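Local coordinates for putative acyl-CoA thioester hydrolase YbhC (PDB 3GRH), which is a putative thioesterase of the outer membrane, built on the pectinesterase fold although it neither binds pectin nor has pectinesterase activity, at residues Q74-V79 / K106-A111; S67-P72 / Q234-N239. All blocks are in the same frame, centred on the assembly; numbering follows the deposited sequence.

Contact 1 (Q74-V79 / K106-A111); sequences QPDFVV and KRQYIA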
loop_
_atom_site.group_PDB
_atom_site.type_symbol
_atom_site.label_atom_id
_atom_site.label_comp_id
_atom_site.label_asym_id
_atom_site.label_seq_id
_atom_site.Cartn_x
_atom_site.Cartn_y
_atom_site.Cartn_z
ATOM N N GLN A 74 -1.503 1.773 29.290
ATOM C CA GLN A 74 -2.724 2.551 29.204
ATOM C C GLN A 74 -2.772 3.393 27.937
ATOM O O GLN A 74 -1.855 4.145 27.657
ATOM C CB GLN A 74 -2.879 3.491 30.415
ATOM C CG GLN A 74 -3.452 2.777 31.632
ATOM C CD GLN A 74 -4.948 2.529 31.480
ATOM O OE1 GLN A 74 -5.731 3.453 31.200
ATOM N NE2 GLN A 74 -5.351 1.275 31.626
ATOM N N PRO A 75 -3.838 3.272 27.151
ATOM C CA PRO A 75 -3.835 4.203 26.025
ATOM C C PRO A 75 -4.181 5.641 26.373
ATOM O O PRO A 75 -4.697 5.926 27.441
ATOM C CB PRO A 75 -4.910 3.640 25.117
ATOM C CG PRO A 75 -5.802 2.855 26.049
ATOM C CD PRO A 75 -4.974 2.343 27.142
ATOM N N ASP A 76 -3.864 6.547 25.455
ATOM C CA ASP A 76 -4.190 7.949 25.628
ATOM C C ASP A 76 -5.659 8.209 25.385
ATOM O O ASP A 76 -6.243 9.077 26.065
ATOM C CB ASP A 76 -3.344 8.821 24.707
ATOM C CG ASP A 76 -1.869 8.751 25.051
ATOM O OD1 ASP A 76 -1.489 9.341 26.080
ATOM O OD2 ASP A 76 -1.072 8.121 24.332
ATOM N N PHE A 77 -6.211 7.506 24.410
ATOM C CA PHE A 77 -7.602 7.632 24.014
ATOM C C PHE A 77 -8.174 6.266 23.707
ATOM O O PHE A 77 -7.464 5.339 23.331
ATOM C CB PHE A 77 -7.713 8.484 22.762
ATOM C CG PHE A 77 -7.113 9.834 22.916
ATOM C CD1 PHE A 77 -7.828 10.821 23.555
ATOM C CD2 PHE A 77 -5.819 10.095 22.524
ATOM C CE1 PHE A 77 -7.278 12.096 23.775
ATOM C CE2 PHE A 77 -5.275 11.347 22.711
ATOM C CZ PHE A 77 -5.995 12.343 23.331
ATOM N N VAL A 78 -9.484 6.145 23.988
ATOM C CA VAL A 78 -10.219 4.931 23.701
ATOM C C VAL A 78 -11.480 5.210 22.906
ATOM O O VAL A 78 -12.335 5.948 23.390
ATOM C CB VAL A 78 -10.637 4.178 24.943
ATOM C CG1 VAL A 78 -11.284 2.883 24.512
ATOM C CG2 VAL A 78 -9.411 3.884 25.834
ATOM N N VAL A 79 -11.637 4.558 21.752
ATOM C CA VAL A 79 -12.795 4.743 20.904
ATOM C C VAL A 79 -13.654 3.526 21.079
ATOM O O VAL A 79 -13.158 2.376 21.068
ATOM C CB VAL A 79 -12.379 4.908 19.433
ATOM C CG1 VAL A 79 -13.596 5.086 18.596
ATOM C CG2 VAL A 79 -11.419 6.075 19.205
ATOM N N LYS A 106 5.524 13.654 21.481
ATOM C CA LYS A 106 5.426 12.318 22.003
ATOM C C LYS A 106 4.387 11.539 21.244
ATOM O O LYS A 106 3.348 12.057 20.844
ATOM C CB LYS A 106 5.103 12.326 23.491
ATOM C CG LYS A 106 6.365 12.319 24.355
ATOM C CD LYS A 106 6.087 11.955 25.847
ATOM C CE LYS A 106 5.068 10.761 26.023
ATOM N NZ LYS A 106 5.828 9.430 26.053
ATOM N N ARG A 107 4.679 10.254 21.073
ATOM C CA ARG A 107 3.721 9.351 20.427
ATOM C C ARG A 107 2.456 9.171 21.256
ATOM O O ARG A 107 2.529 9.028 22.521
ATOM C CB ARG A 107 4.358 7.971 20.209
ATOM C CG ARG A 107 3.469 7.019 19.632
ATOM C CD ARG A 107 4.140 5.721 19.187
ATOM N NE ARG A 107 5.029 5.965 18.081
ATOM C CZ ARG A 107 4.625 6.152 16.810
ATOM N NH1 ARG A 107 3.358 6.123 16.482
ATOM N NH2 ARG A 107 5.515 6.465 15.911
ATOM N N GLN A 108 1.289 9.196 20.588
ATOM C CA GLN A 108 0.010 8.977 21.240
ATOM C C GLN A 108 -0.640 7.760 20.740
ATOM O O GLN A 108 -0.499 7.455 19.564
ATOM C CB GLN A 108 -0.900 10.142 21.041
ATOM C CG GLN A 108 -0.250 11.321 21.585
ATOM C CD GLN A 108 -1.079 12.479 21.503
ATOM O OE1 GLN A 108 -1.923 12.700 22.364
ATOM N NE2 GLN A 108 -0.825 13.290 20.505
ATOM N N TYR A 109 -1.297 7.050 21.648
ATOM C CA TYR A 109 -1.896 5.765 21.385
ATOM C C TYR A 109 -3.401 5.830 21.536
ATOM O O TYR A 109 -3.890 6.282 22.567
ATOM C CB TYR A 109 -1.355 4.753 22.379
ATOM C CG TYR A 109 0.106 4.467 22.198
ATOM C CD1 TYR A 109 0.508 3.424 21.425
ATOM C CD2 TYR A 109 1.060 5.217 22.878
ATOM C CE1 TYR A 109 1.831 3.163 21.252
ATOM C CE2 TYR A 109 2.428 4.923 22.720
ATOM C CZ TYR A 109 2.758 3.905 21.862
ATOM O OH TYR A 109 4.063 3.488 21.638
ATOM N N ILE A 110 -4.103 5.377 20.495
ATOM C CA ILE A 110 -5.544 5.385 20.433
ATOM C C ILE A 110 -5.984 3.956 20.289
ATOM O O ILE A 110 -5.697 3.298 19.302
ATOM C CB ILE A 110 -6.072 6.209 19.249
ATOM C CG1 ILE A 110 -5.617 7.630 19.373
ATOM C CG2 ILE A 110 -7.638 6.130 19.220
ATOM C CD1 ILE A 110 -5.793 8.495 18.079
ATOM N N ALA A 111 -6.640 3.442 21.311
ATOM C CA ALA A 111 -7.204 2.066 21.281
ATOM C C ALA A 111 -8.582 2.125 20.705
ATOM O O ALA A 111 -9.317 3.055 21.031
ATOM C CB ALA A 111 -7.232 1.452 22.699
HETATM O O HOH W 1 1.389 9.016 24.944
#

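Contact 2 (S67-P72 / Q234-N239); sequences SPITLP and QVQINN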
loop_
_atom_site.group_PDB
_atom_site.type_symbol
_atom_site.label_atom_id
_atom_site.label_comp_id
_atom_site.label_asym_id
_atom_site.label_seq_id
_atom_site.Cartn_x
_atom_site.Cartn_y
_atom_site.Cartn_z
ATOM N N SER A 67 11.570 -0.447 15.232
ATOM C CA SER A 67 11.330 -1.452 16.221
ATOM C C SER A 67 9.858 -1.784 16.056
ATOM O O SER A 67 9.052 -0.927 15.695
ATOM C CB SER A 67 11.694 -1.010 17.626
ATOM O OG SER A 67 11.099 0.203 17.934
ATOM N N PRO A 68 9.454 -2.983 16.445
ATOM C CA PRO A 68 8.022 -3.270 16.396
ATOM C C PRO A 68 7.126 -2.393 17.238
ATOM O O PRO A 68 7.504 -1.778 18.235
ATOM C CB PRO A 68 7.910 -4.675 16.949
ATOM C CG PRO A 68 9.226 -5.148 17.121
ATOM C CD PRO A 68 10.252 -4.121 16.882
ATOM N N ILE A 69 5.884 -2.303 16.810
ATOM C CA ILE A 69 4.915 -1.558 17.547
ATOM C C ILE A 69 4.778 -2.088 18.940
ATOM O O ILE A 69 4.718 -3.295 19.108
ATOM C CB ILE A 69 3.553 -1.604 16.743
ATOM C CG1 ILE A 69 3.710 -0.922 15.396
ATOM C CG2 ILE A 69 2.432 -0.941 17.570
ATOM C CD1 ILE A 69 2.499 -1.183 14.369
ATOM N N THR A 70 4.763 -1.210 19.942
ATOM C CA THR A 70 4.714 -1.598 21.346
ATOM C C THR A 70 3.544 -0.937 21.979
ATOM O O THR A 70 3.428 0.265 21.862
ATOM C CB THR A 70 5.910 -1.041 22.135
ATOM O OG1 THR A 70 7.127 -1.419 21.499
ATOM C CG2 THR A 70 5.889 -1.549 23.588
ATOM N N LEU A 71 2.656 -1.688 22.583
ATOM C CA LEU A 71 1.487 -1.026 23.146
ATOM C C LEU A 71 1.707 -0.664 24.596
ATOM O O LEU A 71 2.368 -1.388 25.324
ATOM C CB LEU A 71 0.310 -1.955 23.022
ATOM C CG LEU A 71 -0.069 -2.291 21.570
ATOM C CD1 LEU A 71 -1.389 -3.085 21.705
ATOM C CD2 LEU A 71 -0.169 -1.087 20.559
ATOM N N PRO A 72 1.122 0.456 25.019
ATOM C CA PRO A 72 1.324 1.022 26.335
ATOM C C PRO A 72 0.453 0.295 27.300
ATOM O O PRO A 72 -0.518 -0.349 26.901
ATOM C CB PRO A 72 0.804 2.457 26.123
ATOM C CG PRO A 72 -0.349 2.264 25.217
ATOM C CD PRO A 72 0.170 1.252 24.222
ATOM N N GLN A 234 8.155 6.636 7.662
ATOM C CA GLN A 234 8.346 5.819 8.832
ATOM C C GLN A 234 7.015 5.275 9.339
ATOM O O GLN A 234 6.812 5.284 10.535
ATOM C CB GLN A 234 9.214 6.468 9.911
ATOM C CG GLN A 234 10.630 6.707 9.432
ATOM C CD GLN A 234 11.565 7.254 10.499
ATOM O OE1 GLN A 234 11.272 7.248 11.704
ATOM N NE2 GLN A 234 12.721 7.559 10.080
ATOM N N VAL A 235 6.174 4.745 8.438
ATOM C CA VAL A 235 4.879 4.244 8.775
ATOM C C VAL A 235 4.957 2.730 8.949
ATOM O O VAL A 235 5.608 2.083 8.166
ATOM C CB VAL A 235 3.894 4.612 7.731
ATOM C CG1 VAL A 235 2.525 3.893 7.821
ATOM C CG2 VAL A 235 3.766 6.129 7.676
ATOM N N GLN A 236 4.318 2.207 9.981
ATOM C CA GLN A 236 4.315 0.778 10.266
ATOM C C GLN A 236 2.912 0.282 10.340
ATOM O O GLN A 236 2.115 0.826 11.085
ATOM C CB GLN A 236 5.035 0.412 11.551
ATOM C CG GLN A 236 6.502 0.781 11.537
ATOM C CD GLN A 236 7.105 0.651 12.917
ATOM O OE1 GLN A 236 7.294 -0.495 13.369
ATOM N NE2 GLN A 236 7.442 1.796 13.565
ATOM N N ILE A 237 2.591 -0.735 9.559
ATOM C CA ILE A 237 1.226 -1.320 9.537
ATOM C C ILE A 237 1.429 -2.791 9.840
ATOM O O ILE A 237 2.156 -3.487 9.071
ATOM C CB ILE A 237 0.639 -1.133 8.141
ATOM C CG1 ILE A 237 0.388 0.349 7.926
ATOM C CG2 ILE A 237 -0.638 -1.894 8.041
ATOM C CD1 ILE A 237 0.146 0.713 6.502
ATOM N N ASN A 238 0.872 -3.279 10.963
ATOM C CA ASN A 238 1.138 -4.638 11.407
ATOM C C ASN A 238 -0.172 -5.336 11.733
ATOM O O ASN A 238 -1.003 -4.813 12.462
ATOM C CB ASN A 238 2.070 -4.673 12.619
ATOM C CG ASN A 238 2.284 -6.062 13.100
ATOM O OD1 ASN A 238 1.908 -6.424 14.255
ATOM N ND2 ASN A 238 2.827 -6.891 12.228
ATOM N N ASN A 239 -0.371 -6.522 11.179
ATOM C CA ASN A 239 -1.599 -7.326 11.478
ATOM C C ASN A 239 -2.839 -6.540 11.219
ATOM O O ASN A 239 -3.707 -6.404 12.084
ATOM C CB ASN A 239 -1.578 -7.840 12.908
ATOM C CG ASN A 239 -2.580 -8.947 13.154
ATOM O OD1 ASN A 239 -2.936 -9.698 12.232
ATOM N ND2 ASN A 239 -3.090 -8.998 14.387
#

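Contact 1 (Q74-V79 / K106-A111)
Phe-77 and Val-78 pair with Ile-110 and Ala-111 in the parallel ladder at the edge of the long sheet of the right-handed beta-helix characteristic of pectinesterases, where strand 77-79 is one of the two outermost strands. The backbone bonds alternate as parallel pairing requires: Phe-77 N gives to Tyr-109 O, Ala-111 N to Phe-77 O at 2.9 Å, and Val-79 N to Ala-111 O at 2.9 Å. Ahead of the ladder Asp-76 adds one bond from its backbone and one to its side chain. Asp-76 N reaches Tyr-109 O at 2.9 Å in a bent bond (134° at the hydrogen), and with Phe-77 N two donors grip this carbonyl oxygen. The carboxylate takes the place of a backbone acceptor: with CG beside the backbone N (chi1 -65°), Asp-76 OD2 swings across to receive Tyr-109 N on its anti lone pair, 2.9 Å away and nearly straight at 166°. The same OD2 lies at the edge of the Tyr-109 ring, near its plane, and accepts from a water that also donates to Arg-107 O. Without the carboxylate, as with an alanine here, the Tyr-109 amide would probably lose its acceptor and the bridging water one of its two protein partners. On the face with Phe-77, the Ile-110 branches divide their work, CG1 meeting Phe-77 CD2 at 4.0 Å and CG2 meeting Val-79 CG2 at 3.8 Å. Gln-108 OE1 comes to the edge of the phenyl ring and accepts from Lys-102 NZ, while Gln-108 NE2 donates to Ala-99 O. On the other face Pro-75 CG rests on Ala-111 CB at 3.9 Å. Helix 92-100 packs on Phe-77, Val-79 and Ile-110, and strand 130-134 continues the sheet beyond strand 108-112.

Contact 2 (S67-P72 / Q234-N239)
Ser-67 meets the side chain of Gln-236 through its carbonyl oxygen, at the start of an extended segment that runs across the outside of the beta-helix. Ser-67 O lies 2.9 Å from the atom modelled as Gln-236 OE1. The glutamine amide is probably turned over in the model, and with it turned back the pair may be a hydrogen bond from the side chain to the loop. The glutamine reaches this level because its chain is extended beyond CG (chi2 169°), standing out from the strand toward the loop, where Pro-66 and Gln-204 also touch it. Pro-68 follows with only a marginal approach to the same amide, and Pro-68 O receives a weak bond of 3.3 Å from Thr-70 OG1, a link made within the loop. Ile-69 provides the apolar part of the contact. Its side chain is directed at strand 235-238, and CG1, anti to the carbonyl carbon (chi1 -63°) with CD1 extended beyond it, sets the terminal methyl against the CB carbons of two residues that point the same way. There Ile-69 CD1 lies 4.1 Å from Gln-236 CB and 3.9 Å from Asn-238 CB, with Gln-236 O also 3.9 Å from this methyl. Ile-69 and each of these two side chains run past one another in opposite directions. The polar end of Asn-238 has partners elsewhere: its ND2 donates to Thr-271 OG1 and Asn-272 OD1. Farther along, Leu-71 packs on Gln-206 and Tyr-133, and Pro-72 on Tyr-133. The segment thus lies across strands 130-134, 204-206 and 235-238, with Ile-69 and Gln-236 making most of the contact; these strands are neighbours in one sheet of the right-handed parallel beta-helix, the fold of the pectinesterase family.

Overall arrangement
After the N-terminal helices the chain passes through 67-72, crossing the outside of the beta-helix, and within a few residues enters strand 77-79 at the sheet's edge. Contact 1 closes the shorter loop, which returns through helix 92-100 to strand 108-112. Contact 2 closes a far longer one, ending at strand 235-238, and the whole of contact 1 falls within it; the two do not cross. Their centres lie about 13 Å apart and both reach the same parallel sheet. They also touch: Tyr-109 OH probably hydrogen-bonds Thr-70 O at 3.3 Å, and the Tyr-109 ring packs on Pro-72, tying the 67-72 loop to strand 108-112.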